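Local coordinates for prophage MuSo2, 43 kDa tail protein (Shewanella oneidensis, PDB 3CDD) that probably forms part of the tail baseplate of a Mu-like prophage, as a trimeric GpP-type baseplate assembly protein, at residues A[114-119]-A[143-148]; A[105-110]-A[151-156]; A[205-210]-A[246-251]; A[283-288]-A[336-341]. One frame throughout, in Å; residues are numbered along the deposited sequence.

Interaction 1 (A[114-119]-A[143-148])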
loop_
_atom_site.group_PDB
_atom_site.type_symbol
_atom_site.label_atom_id
_atom_site.label_comp_id
_atom_site.label_asym_id
_atom_site.label_seq_id
_atom_site.Cartn_x
_atom_site.Cartn_y
_atom_site.Cartn_z
ATOM N N PHE A 114 32.263 19.281 -4.214
ATOM C CA PHE A 114 33.116 19.591 -3.062
ATOM C C PHE A 114 34.481 18.936 -3.230
ATOM O O PHE A 114 34.570 17.754 -3.569
ATOM C CB PHE A 114 32.454 19.142 -1.747
ATOM C CG PHE A 114 31.056 19.671 -1.565
ATOM C CD1 PHE A 114 29.957 18.915 -1.955
ATOM C CD2 PHE A 114 30.839 20.943 -1.024
ATOM C CE1 PHE A 114 28.662 19.418 -1.803
ATOM C CE2 PHE A 114 29.553 21.449 -0.869
ATOM C CZ PHE A 114 28.464 20.688 -1.260
ATOM N N ASN A 115 35.533 19.714 -2.976
ATOM C CA ASN A 115 36.914 19.283 -3.181
ATOM C C ASN A 115 37.658 19.178 -1.867
ATOM O O ASN A 115 37.827 20.177 -1.164
ATOM C CB ASN A 115 37.669 20.283 -4.078
ATOM C CG ASN A 115 36.878 20.691 -5.298
ATOM O OD1 ASN A 115 36.552 19.860 -6.148
ATOM N ND2 ASN A 115 36.566 21.979 -5.397
ATOM N N ASN A 116 38.117 17.971 -1.549
ATOM C CA ASN A 116 38.989 17.729 -0.386
ATOM C C ASN A 116 38.352 18.176 0.931
ATOM O O ASN A 116 39.015 18.723 1.815
ATOM C CB ASN A 116 40.374 18.364 -0.610
ATOM C CG ASN A 116 41.068 17.806 -1.836
ATOM O OD1 ASN A 116 41.238 16.592 -1.957
ATOM N ND2 ASN A 116 41.482 18.686 -2.755
ATOM N N GLN A 117 37.050 17.927 1.037
ATOM C CA GLN A 117 36.257 18.330 2.183
ATOM C C GLN A 117 35.892 17.116 3.012
ATOM O O GLN A 117 35.603 16.042 2.472
ATOM C CB GLN A 117 34.965 19.015 1.714
ATOM C CG GLN A 117 35.171 20.261 0.850
ATOM C CD GLN A 117 35.869 21.373 1.606
ATOM O OE1 GLN A 117 35.331 21.901 2.579
ATOM N NE2 GLN A 117 37.076 21.728 1.174
ATOM N N THR A 118 35.903 17.289 4.329
ATOM C CA THR A 118 35.331 16.289 5.215
ATOM C C THR A 118 33.797 16.318 5.157
ATOM O O THR A 118 33.189 17.256 4.610
ATOM C CB THR A 118 35.787 16.481 6.682
ATOM O OG1 THR A 118 35.314 17.744 7.170
ATOM C CG2 THR A 118 37.311 16.417 6.785
ATOM N N LEU A 119 33.185 15.270 5.715
ATOM C CA LEU A 119 31.750 15.206 5.897
ATOM C C LEU A 119 31.237 16.433 6.642
ATOM O O LEU A 119 30.169 16.974 6.307
ATOM C CB LEU A 119 31.377 13.928 6.668
ATOM C CG LEU A 119 29.910 13.685 7.071
ATOM C CD1 LEU A 119 28.997 13.628 5.846
ATOM C CD2 LEU A 119 29.760 12.431 7.937
ATOM N N PRO A 143 39.022 13.506 4.666
ATOM C CA PRO A 143 38.308 14.274 3.642
ATOM C C PRO A 143 37.909 13.394 2.446
ATOM O O PRO A 143 38.487 12.319 2.259
ATOM C CB PRO A 143 39.346 15.332 3.207
ATOM C CG PRO A 143 40.681 14.795 3.678
ATOM C CD PRO A 143 40.356 14.067 4.945
ATOM N N PHE A 144 36.916 13.828 1.668
ATOM C CA PHE A 144 36.638 13.217 0.368
ATOM C C PHE A 144 37.357 14.036 -0.715
ATOM O O PHE A 144 37.215 15.274 -0.771
ATOM C CB PHE A 144 35.142 13.207 0.067
ATOM C CG PHE A 144 34.295 12.408 1.069
ATOM C CD1 PHE A 144 33.895 12.971 2.278
ATOM C CD2 PHE A 144 33.892 11.101 0.777
ATOM C CE1 PHE A 144 33.119 12.239 3.189
ATOM C CE2 PHE A 144 33.122 10.365 1.677
ATOM C CZ PHE A 144 32.720 10.941 2.883
ATOM N N GLN A 145 38.100 13.367 -1.589
ATOM C CA GLN A 145 38.827 14.111 -2.620
ATOM C C GLN A 145 37.892 14.914 -3.527
ATOM O O GLN A 145 38.073 16.117 -3.687
ATOM C CB GLN A 145 39.744 13.221 -3.453
ATOM C CG GLN A 145 40.833 14.046 -4.139
ATOM C CD GLN A 145 41.008 13.697 -5.589
ATOM O OE1 GLN A 145 41.086 12.521 -5.946
ATOM N NE2 GLN A 145 41.089 14.725 -6.447
ATOM N N ARG A 146 36.891 14.250 -4.104
ATOM C CA ARG A 146 35.929 14.910 -4.979
ATOM C C ARG A 146 34.561 14.248 -4.935
ATOM O O ARG A 146 34.426 13.051 -5.207
ATOM C CB ARG A 146 36.431 14.984 -6.423
ATOM C CG ARG A 146 35.537 15.828 -7.321
ATOM C CD ARG A 146 36.095 15.949 -8.723
ATOM N NE ARG A 146 35.842 14.757 -9.528
ATOM C CZ ARG A 146 35.805 14.743 -10.862
ATOM N NH1 ARG A 146 35.988 15.863 -11.570
ATOM N NH2 ARG A 146 35.580 13.597 -11.499
ATOM N N ILE A 147 33.563 15.065 -4.595
ATOM C CA ILE A 147 32.160 14.662 -4.455
ATOM C C ILE A 147 31.313 15.526 -5.379
ATOM O O ILE A 147 31.330 16.747 -5.282
ATOM C CB ILE A 147 31.653 14.858 -2.987
ATOM C CG1 ILE A 147 32.447 13.995 -1.999
ATOM C CG2 ILE A 147 30.112 14.652 -2.857
ATOM C CD1 ILE A 147 32.315 12.501 -2.203
ATOM N N GLN A 148 30.583 14.890 -6.282
ATOM C CA GLN A 148 29.655 15.615 -7.128
ATOM C C GLN A 148 28.196 15.447 -6.705
ATOM O O GLN A 148 27.724 14.330 -6.472
ATOM C CB GLN A 148 29.839 15.211 -8.580
ATOM C CG GLN A 148 30.620 16.233 -9.358
ATOM C CD GLN A 148 31.315 15.639 -10.559
ATOM O OE1 GLN A 148 31.928 14.572 -10.477
ATOM N NE2 GLN A 148 31.236 16.334 -11.681
HETATM O O HOH W 1 34.992 16.833 -0.969
#
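F144 turns the edge of its ring to the backbone of Q117 and L119: CD1 lies 3.5 Å from Q117 O, near the ring plane, and CE1 is 3.9 Å from L119 N. The motif is a two-stranded antiparallel ribbon, strands 113-115 and 144-148, within the gp44-like second domain, and it illustrates how a short ladder continues past a corner. F114 and I147 exchange backbone bonds in both directions as a hydrogen-bonded pair, followed by the non-hydrogen-bonded pair N115 and R146. At the corner, N116 N donates to Q145 O at 2.8 Å. Pairing then resumes, with F144 N at 2.7 Å from Q117 O, while the return bond from Q117 N to F144 O is weak. A water also bridges the pair, accepting from Q117 N and donating to F144 O, with a weaker bond to F114 O. F114 and Q117 pack on helix 119-127, F144 and I147 on L162 of helix 155-164; R166 adds a cation-pi contact to F144. On the exposed side, the N116 and Q145 side chains run alongside each other, amide planes 21° apart. Q145 holds CG anti to its own N (chi1 -159°), which brings that carbon to 3.4 Å from N116 OD1. Just past the corner, Q117 NE2 reaches back to N115 O at 2.9 Å, the acceptor lying in the plane of the Q117 amide.

Interaction 2 (A[105-110]-A[151-156])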
loop_
_atom_site.group_PDB
_atom_site.type_symbol
_atom_site.label_atom_id
_atom_site.label_comp_id
_atom_site.label_asym_id
_atom_site.label_seq_id
_atom_site.Cartn_x
_atom_site.Cartn_y
_atom_site.Cartn_z
ATOM N N CYS A 105 14.178 19.220 0.375
ATOM C CA CYS A 105 14.633 20.259 -0.576
ATOM C C CYS A 105 15.921 19.907 -1.313
ATOM O O CYS A 105 16.679 19.044 -0.861
ATOM C CB CYS A 105 14.794 21.589 0.163
ATOM S SG CYS A 105 13.281 22.191 0.976
ATOM N N SER A 106 16.161 20.584 -2.439
ATOM C CA SER A 106 17.345 20.353 -3.267
ATOM C C SER A 106 18.529 21.127 -2.720
ATOM O O SER A 106 18.354 22.134 -2.026
ATOM C CB SER A 106 17.096 20.788 -4.716
ATOM O OG SER A 106 15.950 20.160 -5.263
ATOM N N ILE A 107 19.731 20.634 -3.007
ATOM C CA ILE A 107 20.965 21.370 -2.734
ATOM C C ILE A 107 21.176 22.373 -3.851
ATOM O O ILE A 107 21.224 21.999 -5.026
ATOM C CB ILE A 107 22.207 20.449 -2.714
ATOM C CG1 ILE A 107 22.020 19.298 -1.721
ATOM C CG2 ILE A 107 23.481 21.263 -2.400
ATOM C CD1 ILE A 107 22.791 18.011 -2.090
ATOM N N ASP A 108 21.287 23.643 -3.482
ATOM C CA ASP A 108 21.693 24.678 -4.423
ATOM C C ASP A 108 23.115 25.161 -4.116
ATOM O O ASP A 108 23.316 26.255 -3.585
ATOM C CB ASP A 108 20.702 25.843 -4.442
ATOM C CG ASP A 108 20.953 26.807 -5.593
ATOM O OD1 ASP A 108 22.098 26.868 -6.117
ATOM O OD2 ASP A 108 19.997 27.516 -5.981
ATOM N N TYR A 109 24.094 24.331 -4.456
ATOM C CA TYR A 109 25.503 24.701 -4.355
ATOM C C TYR A 109 26.036 24.783 -5.786
ATOM O O TYR A 109 26.432 23.769 -6.366
ATOM C CB TYR A 109 26.265 23.691 -3.484
ATOM C CG TYR A 109 27.698 24.083 -3.175
ATOM C CD1 TYR A 109 27.987 25.152 -2.320
ATOM C CD2 TYR A 109 28.770 23.380 -3.741
ATOM C CE1 TYR A 109 29.315 25.515 -2.044
ATOM C CE2 TYR A 109 30.090 23.724 -3.461
ATOM C CZ TYR A 109 30.356 24.794 -2.618
ATOM O OH TYR A 109 31.663 25.141 -2.359
ATOM N N PRO A 110 26.017 26.003 -6.373
ATOM C CA PRO A 110 26.209 26.232 -7.805
ATOM C C PRO A 110 27.463 25.613 -8.444
ATOM O O PRO A 110 27.393 25.175 -9.599
ATOM C CB PRO A 110 26.230 27.763 -7.922
ATOM C CG PRO A 110 26.375 28.272 -6.526
ATOM C CD PRO A 110 25.771 27.266 -5.652
ATOM N N GLN A 151 21.951 14.890 -9.615
ATOM C CA GLN A 151 20.879 15.777 -10.063
ATOM C C GLN A 151 19.725 15.752 -9.072
ATOM O O GLN A 151 19.099 14.702 -8.872
ATOM C CB GLN A 151 20.341 15.343 -11.431
ATOM C CG GLN A 151 21.215 15.629 -12.634
ATOM C CD GLN A 151 20.511 15.280 -13.953
ATOM O OE1 GLN A 151 19.307 14.986 -13.975
ATOM N NE2 GLN A 151 21.259 15.313 -15.049
ATOM N N GLY A 152 19.437 16.907 -8.468
ATOM C CA GLY A 152 18.264 17.058 -7.598
ATOM C C GLY A 152 18.430 16.409 -6.233
ATOM O O GLY A 152 17.474 16.314 -5.453
ATOM N N GLU A 153 19.650 15.966 -5.944
ATOM C CA GLU A 153 19.986 15.389 -4.652
ATOM C C GLU A 153 19.671 16.374 -3.535
ATOM O O GLU A 153 19.943 17.576 -3.651
ATOM C CB GLU A 153 21.472 15.026 -4.608
ATOM C CG GLU A 153 21.818 14.035 -3.496
ATOM C CD GLU A 153 23.190 13.416 -3.653
ATOM O OE1 GLU A 153 24.119 14.068 -4.219
ATOM O OE2 GLU A 153 23.330 12.264 -3.194
ATOM N N THR A 154 19.088 15.859 -2.460
ATOM C CA THR A 154 18.787 16.682 -1.298
ATOM C C THR A 154 19.990 16.697 -0.328
ATOM O O THR A 154 20.811 15.781 -0.358
ATOM C CB THR A 154 17.521 16.138 -0.582
ATOM O OG1 THR A 154 17.822 14.872 0.009
ATOM C CG2 THR A 154 16.373 15.966 -1.591
ATOM N N PRO A 155 20.089 17.723 0.548
ATOM C CA PRO A 155 21.140 17.744 1.571
ATOM C C PRO A 155 21.215 16.448 2.403
ATOM O O PRO A 155 22.319 15.928 2.634
ATOM C CB PRO A 155 20.736 18.935 2.449
ATOM C CG PRO A 155 20.034 19.837 1.516
ATOM C CD PRO A 155 19.241 18.927 0.635
ATOM N N HIS A 156 20.065 15.911 2.817
ATOM C CA HIS A 156 20.065 14.615 3.526
ATOM C C HIS A 156 20.596 13.424 2.718
ATOM O O HIS A 156 21.400 12.638 3.232
ATOM C CB HIS A 156 18.696 14.257 4.121
ATOM C CG HIS A 156 18.714 12.976 4.892
ATOM N ND1 HIS A 156 18.068 11.840 4.459
ATOM C CD2 HIS A 156 19.339 12.641 6.045
ATOM C CE1 HIS A 156 18.272 10.866 5.331
ATOM N NE2 HIS A 156 19.038 11.329 6.303
HETATM O O HOH W 2 20.399 19.375 -5.745
#
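I107 leans on the turn that leads into helix 155-164, and the whole of its longer branch runs past E153 O. CB stands 3.8 Å from that oxygen. With CG1 turned beside the backbone N (chi1 -55°), this methylene comes to 3.3 Å from E153 O and also meets P155 at N and at CD of the ring. The tip, CD1, is likewise 3.3 Å from E153 O, lies 3.4 Å from T154 O and touches E153 CB. I107 N itself donates to E153 O at 3.1 Å, and a water donates to both E153 O and I107 O. One residue earlier, C105 O is pressed tightly against T154 CB and P155 CD, each 3.0 Å away.

The motif is a helix start: T154 is the N-cap, its side chain capping a backbone N of the first turn while E157 accepts from T154 N, as in a capping box, and P155 opens the helix. E153 turns its carboxylate to R161 in a salt bridge, and S106 OG bonds to I253 N of the second subunit. Two donors converge on E153 O, the I107 amide and the water, so this buried carbonyl is satisfied within the contact even as apolar carbons of I107 close around it.

Interaction 3 (A[205-210]-A[246-251])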
loop_
_atom_site.group_PDB
_atom_site.type_symbol
_atom_site.label_atom_id
_atom_site.label_comp_id
_atom_site.label_asym_id
_atom_site.label_seq_id
_atom_site.Cartn_x
_atom_site.Cartn_y
_atom_site.Cartn_z
ATOM N N PHE A 205 10.585 -11.346 16.399
ATOM C CA PHE A 205 11.901 -11.894 16.094
ATOM C C PHE A 205 11.721 -12.911 14.986
ATOM O O PHE A 205 11.072 -13.935 15.175
ATOM C CB PHE A 205 12.534 -12.473 17.368
ATOM C CG PHE A 205 12.527 -11.481 18.517
ATOM C CD1 PHE A 205 13.555 -10.544 18.656
ATOM C CD2 PHE A 205 11.466 -11.446 19.413
ATOM C CE1 PHE A 205 13.530 -9.597 19.682
ATOM C CE2 PHE A 205 11.437 -10.510 20.464
ATOM C CZ PHE A 205 12.466 -9.586 20.588
ATOM N N SER A 206 12.275 -12.591 13.819
ATOM C CA SER A 206 11.959 -13.293 12.605
ATOM C C SER A 206 13.188 -13.763 11.848
ATOM O O SER A 206 14.244 -13.142 11.962
ATOM C CB SER A 206 11.123 -12.356 11.729
ATOM O OG SER A 206 10.736 -12.975 10.522
ATOM N N TRP A 207 13.046 -14.852 11.063
ATOM C CA TRP A 207 14.029 -15.223 10.057
ATOM C C TRP A 207 13.561 -15.039 8.599
ATOM O O TRP A 207 14.265 -15.481 7.694
ATOM C CB TRP A 207 14.438 -16.699 10.192
ATOM C CG TRP A 207 15.456 -17.011 11.276
ATOM C CD1 TRP A 207 15.818 -16.222 12.336
ATOM C CD2 TRP A 207 16.193 -18.232 11.415
ATOM N NE1 TRP A 207 16.739 -16.870 13.112
ATOM C CE2 TRP A 207 16.980 -18.113 12.580
ATOM C CE3 TRP A 207 16.248 -19.425 10.672
ATOM C CZ2 TRP A 207 17.834 -19.129 13.016
ATOM C CZ3 TRP A 207 17.088 -20.445 11.110
ATOM C CH2 TRP A 207 17.876 -20.288 12.272
ATOM N N ARG A 208 12.400 -14.437 8.360
ATOM C CA ARG A 208 11.897 -14.277 6.983
ATOM C C ARG A 208 12.945 -13.591 6.096
ATOM O O ARG A 208 13.084 -13.920 4.921
ATOM C CB ARG A 208 10.570 -13.495 6.937
ATOM C CG ARG A 208 9.340 -14.292 7.366
ATOM C CD ARG A 208 8.103 -13.392 7.641
ATOM N NE ARG A 208 7.083 -14.086 8.445
ATOM C CZ ARG A 208 6.146 -14.913 7.968
ATOM N NH1 ARG A 208 6.046 -15.153 6.651
ATOM N NH2 ARG A 208 5.293 -15.499 8.819
ATOM N N GLN A 209 13.701 -12.664 6.678
ATOM C CA GLN A 209 14.666 -11.880 5.908
ATOM C C GLN A 209 16.097 -12.165 6.320
ATOM O O GLN A 209 17.000 -11.411 5.987
ATOM C CB GLN A 209 14.322 -10.386 5.967
ATOM C CG GLN A 209 12.963 -10.080 5.339
ATOM C CD GLN A 209 12.517 -8.636 5.526
ATOM O OE1 GLN A 209 12.394 -8.147 6.658
ATOM N NE2 GLN A 209 12.254 -7.946 4.408
ATOM N N ARG A 210 16.284 -13.279 7.033
ATOM C CA ARG A 210 17.580 -13.744 7.499
ATOM C C ARG A 210 18.093 -14.822 6.582
ATOM O O ARG A 210 17.291 -15.632 6.041
ATOM C CB ARG A 210 17.488 -14.286 8.937
ATOM C CG ARG A 210 17.174 -13.222 10.019
ATOM C CD ARG A 210 18.233 -12.179 10.097
ATOM N NE ARG A 210 19.470 -12.708 10.675
ATOM C CZ ARG A 210 19.685 -12.848 11.981
ATOM N NH1 ARG A 210 18.751 -12.489 12.853
ATOM N NH2 ARG A 210 20.832 -13.349 12.419
ATOM N N ILE A 246 22.106 -18.289 11.565
ATOM C CA ILE A 246 21.094 -18.960 10.748
ATOM C C ILE A 246 21.569 -20.354 10.388
ATOM O O ILE A 246 22.366 -20.510 9.467
ATOM C CB ILE A 246 20.768 -18.145 9.459
ATOM C CG1 ILE A 246 20.445 -16.676 9.786
ATOM C CG2 ILE A 246 19.649 -18.806 8.632
ATOM C CD1 ILE A 246 19.582 -16.432 11.036
ATOM N N GLY A 247 21.060 -21.363 11.099
ATOM C CA GLY A 247 21.598 -22.725 11.013
ATOM C C GLY A 247 21.007 -23.687 9.995
ATOM O O GLY A 247 21.209 -24.897 10.093
ATOM N N ARG A 248 20.276 -23.146 9.026
ATOM C CA ARG A 248 19.709 -23.896 7.913
ATOM C C ARG A 248 20.293 -23.267 6.665
ATOM O O ARG A 248 20.595 -22.084 6.664
ATOM C CB ARG A 248 18.179 -23.680 7.906
ATOM C CG ARG A 248 17.394 -24.471 6.899
ATOM C CD ARG A 248 16.013 -23.856 6.636
ATOM N NE ARG A 248 15.524 -23.253 7.843
ATOM C CZ ARG A 248 14.611 -22.304 7.926
ATOM N NH1 ARG A 248 13.993 -21.825 6.854
ATOM N NH2 ARG A 248 14.315 -21.858 9.125
ATOM N N TYR A 249 20.422 -24.044 5.598
ATOM C CA TYR A 249 20.880 -23.539 4.307
ATOM C C TYR A 249 19.881 -22.533 3.741
ATOM O O TYR A 249 18.779 -22.905 3.315
ATOM C CB TYR A 249 21.062 -24.715 3.352
ATOM C CG TYR A 249 21.395 -24.351 1.924
ATOM C CD1 TYR A 249 22.687 -23.927 1.567
ATOM C CD2 TYR A 249 20.437 -24.478 0.911
ATOM C CE1 TYR A 249 22.996 -23.606 0.253
ATOM C CE2 TYR A 249 20.744 -24.158 -0.404
ATOM C CZ TYR A 249 22.026 -23.732 -0.729
ATOM O OH TYR A 249 22.329 -23.427 -2.040
ATOM N N ARG A 250 20.260 -21.255 3.767
ATOM C CA ARG A 250 19.421 -20.188 3.227
ATOM C C ARG A 250 20.313 -19.175 2.508
ATOM O O ARG A 250 20.726 -18.184 3.120
ATOM C CB ARG A 250 18.615 -19.502 4.364
ATOM C CG ARG A 250 17.315 -20.207 4.753
ATOM C CD ARG A 250 16.592 -19.554 5.954
ATOM N NE ARG A 250 16.158 -18.176 5.691
ATOM C CZ ARG A 250 15.055 -17.830 5.015
ATOM N NH1 ARG A 250 14.222 -18.750 4.494
ATOM N NH2 ARG A 250 14.769 -16.553 4.852
ATOM N N PRO A 251 20.662 -19.442 1.228
ATOM C CA PRO A 251 21.526 -18.523 0.502
ATOM C C PRO A 251 20.840 -17.311 -0.133
ATOM O O PRO A 251 19.751 -17.431 -0.703
ATOM C CB PRO A 251 22.119 -19.412 -0.595
ATOM C CG PRO A 251 21.052 -20.403 -0.880
ATOM C CD PRO A 251 20.327 -20.634 0.410
#
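I246 and W207 supply the apolar part of the contact, their side chains coming from opposite directions. I246 CD1 sits over one face of the indole in a CH-pi contact, 3.6 Å from the centroid of the five-membered ring and 19° off its normal. The same methyl also lies over one face of the R210 guanidinium, 3.6 Å from NH2, so one methyl serves the faces of two flat groups, set roughly at right angles about it; I246 CG2 rests near the six-membered ring, 3.9 Å from W207 CZ3.

The polar part belongs to R250. Its NE and NH2 grip one atom, R210 O, side-on at 2.8 and 2.9 Å respectively, with that oxygen almost in the guanidinium plane. A turn about the CG-CD bond (chi3 63°) swings the group toward the carbonyl. The target is held by a type I turn from W207 to R210, closed by R210 N to W207 O, and preceded by an ST turn in which S206 OG accepts from R208 N.

One further guanidinium, that of R248, approaches the indole obliquely, NH2 3.5 Å from W207 CE3 and the two planes 32° apart. These charges have partners beyond the loops. R210 forms salt bridges with E245 and D243, whereas R248 binds D101 of the third subunit. R250 divides its nitrogens: NE and NH2 are spent on R210 O, while NH1 faces D101 and D104 of the third subunit, and the acidic partners probably offset much of the positive charge gathered here.

Interaction 4 (A[283-288]-A[336-341])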
loop_
_atom_site.group_PDB
_atom_site.type_symbol
_atom_site.label_atom_id
_atom_site.label_comp_id
_atom_site.label_asym_id
_atom_site.label_seq_id
_atom_site.Cartn_x
_atom_site.Cartn_y
_atom_site.Cartn_z
ATOM N N ALA A 283 11.891 -4.831 19.349
ATOM C CA ALA A 283 11.445 -4.888 20.739
ATOM C C ALA A 283 11.089 -3.466 21.188
ATOM O O ALA A 283 11.897 -2.551 21.045
ATOM C CB ALA A 283 12.517 -5.486 21.641
ATOM N N GLU A 284 9.881 -3.298 21.717
ATOM C CA GLU A 284 9.354 -1.986 22.101
ATOM C C GLU A 284 8.771 -2.056 23.487
ATOM O O GLU A 284 7.849 -2.851 23.729
ATOM C CB GLU A 284 8.238 -1.542 21.136
ATOM C CG GLU A 284 8.751 -1.169 19.794
ATOM C CD GLU A 284 7.684 -0.658 18.843
ATOM O OE1 GLU A 284 6.468 -0.637 19.184
ATOM O OE2 GLU A 284 8.096 -0.269 17.733
ATOM N N TYR A 285 9.280 -1.186 24.356
ATOM C CA TYR A 285 8.918 -1.128 25.755
ATOM C C TYR A 285 8.118 0.125 26.053
ATOM O O TYR A 285 8.575 1.223 25.814
ATOM C CB TYR A 285 10.198 -1.187 26.644
ATOM C CG TYR A 285 10.819 -2.587 26.605
ATOM C CD1 TYR A 285 11.695 -2.966 25.585
ATOM C CD2 TYR A 285 10.453 -3.537 27.534
ATOM C CE1 TYR A 285 12.223 -4.287 25.521
ATOM C CE2 TYR A 285 10.981 -4.837 27.497
ATOM C CZ TYR A 285 11.849 -5.202 26.489
ATOM O OH TYR A 285 12.324 -6.488 26.469
ATOM N N THR A 286 6.940 -0.064 26.627
ATOM C CA THR A 286 6.072 1.027 27.028
ATOM C C THR A 286 6.322 1.281 28.514
ATOM O O THR A 286 6.147 0.377 29.350
ATOM C CB THR A 286 4.617 0.639 26.815
ATOM O OG1 THR A 286 4.390 0.319 25.418
ATOM C CG2 THR A 286 3.682 1.741 27.284
ATOM N N VAL A 287 6.724 2.519 28.832
ATOM C CA VAL A 287 6.914 2.958 30.207
ATOM C C VAL A 287 5.983 4.147 30.514
ATOM O O VAL A 287 5.479 4.821 29.588
ATOM C CB VAL A 287 8.419 3.314 30.496
ATOM C CG1 VAL A 287 9.327 2.072 30.233
ATOM C CG2 VAL A 287 8.893 4.486 29.654
ATOM N N THR A 288 5.766 4.393 31.806
ATOM C CA THR A 288 4.988 5.516 32.282
ATOM C C THR A 288 5.875 6.767 32.365
ATOM O O THR A 288 6.988 6.711 32.894
ATOM C CB THR A 288 4.337 5.197 33.666
ATOM O OG1 THR A 288 3.268 4.259 33.490
ATOM C CG2 THR A 288 3.753 6.458 34.327
ATOM N N ILE A 336 9.730 2.919 23.953
ATOM C CA ILE A 336 11.163 2.880 23.678
ATOM C C ILE A 336 11.433 1.652 22.795
ATOM O O ILE A 336 11.181 0.533 23.214
ATOM C CB ILE A 336 11.936 2.816 24.995
ATOM C CG1 ILE A 336 11.577 4.032 25.866
ATOM C CG2 ILE A 336 13.449 2.730 24.791
ATOM C CD1 ILE A 336 11.327 3.562 27.267
ATOM N N SER A 337 11.861 1.912 21.559
ATOM C CA SER A 337 12.287 0.891 20.605
ATOM C C SER A 337 13.791 0.639 20.769
ATOM O O SER A 337 14.595 1.568 20.596
ATOM C CB SER A 337 12.019 1.404 19.197
ATOM O OG SER A 337 12.327 0.448 18.204
ATOM N N VAL A 338 14.184 -0.588 21.107
ATOM C CA VAL A 338 15.594 -0.886 21.407
ATOM C C VAL A 338 16.175 -1.886 20.417
ATOM O O VAL A 338 15.473 -2.767 19.931
ATOM C CB VAL A 338 15.792 -1.448 22.824
ATOM C CG1 VAL A 338 15.478 -0.391 23.887
ATOM C CG2 VAL A 338 14.942 -2.744 23.022
ATOM N N VAL A 339 17.458 -1.731 20.115
ATOM C CA VAL A 339 18.140 -2.600 19.148
ATOM C C VAL A 339 19.473 -3.035 19.756
ATOM O O VAL A 339 19.978 -2.364 20.676
ATOM C CB VAL A 339 18.376 -1.875 17.789
ATOM C CG1 VAL A 339 17.025 -1.506 17.105
ATOM C CG2 VAL A 339 19.251 -0.589 17.988
ATOM N N ARG A 340 20.023 -4.153 19.268
ATOM C CA ARG A 340 21.384 -4.565 19.629
ATOM C C ARG A 340 22.343 -3.450 19.225
ATOM O O ARG A 340 22.274 -2.952 18.096
ATOM C CB ARG A 340 21.771 -5.904 18.968
ATOM N N PRO A 341 23.212 -3.028 20.162
ATOM C CA PRO A 341 23.976 -1.793 20.044
ATOM C C PRO A 341 24.924 -1.762 18.869
ATOM O O PRO A 341 25.397 -0.680 18.515
ATOM C CB PRO A 341 24.793 -1.743 21.346
ATOM C CG PRO A 341 24.098 -2.648 22.279
ATOM C CD PRO A 341 23.521 -3.737 21.414
HETATM O O HOH W 3 13.366 -2.330 18.156
HETATM O O HOH W 4 10.478 -0.791 17.215
#
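V287 and I336 meet at the tight end of the contact, where I336 CD1 presses to 3.5 Å from V287 CG2, the two side chains crossing at about a right angle. The backbone is equally close here: Y285 and I336 form a hydrogen-bonded antiparallel pair, with Y285 N to I336 O and I336 N to Y285 O both 2.8 Å and almost straight. On the same buried face Y285 keeps CG beside its backbone N (chi1 -71°), so that the ring presents its edge to V338 CG2, which lies 4.0 Å from CE1; the hydroxyl beyond is bonded to D309. V338 CG2 also touches A283 CB at 3.9 Å.

The fold is the antiparallel beta structure of the GpP fourth domain, assigned to the phage-barrel clan. Strand 281-288 pairs with strand 331-339, whose other neighbour is 317-328, and the two short segments run at 146°, well twisted from strict antiparallel.

Toward A283 the ladder opens. V338 N still donates to A283 O at 3.0 Å, but the return link is carried by a water that accepts from A283 N and donates to V338 O. The opposite, partly exposed face carries E284 and S337, a non-hydrogen-bonded pair that touches loosely, E284 CG lying 4.2 Å from S337 CB. The E284 carboxylate forms a salt bridge with R202 on strand 200-206.

In the fold
Interactions 1 and 2 share the gp44-like second domain, their centres 16 Å apart; interaction 1 is nested along the chain inside the loop closed by interaction 2, and the stacked rings of F114 and Y109 join them. Interactions 3 and 4 follow in series, centres 23 Å apart, and meet where F205 packs on A283 across the neighbouring strands 200-206 and 281-288. The two groups lie apart within one chain: nearest atoms of interactions 2 and 4 are about 17 Å distant. Between subunits the relation differs: Y249 and R250 of interaction 3 pack on D108 and C105 of the third subunit, which belong to its interaction 2 region.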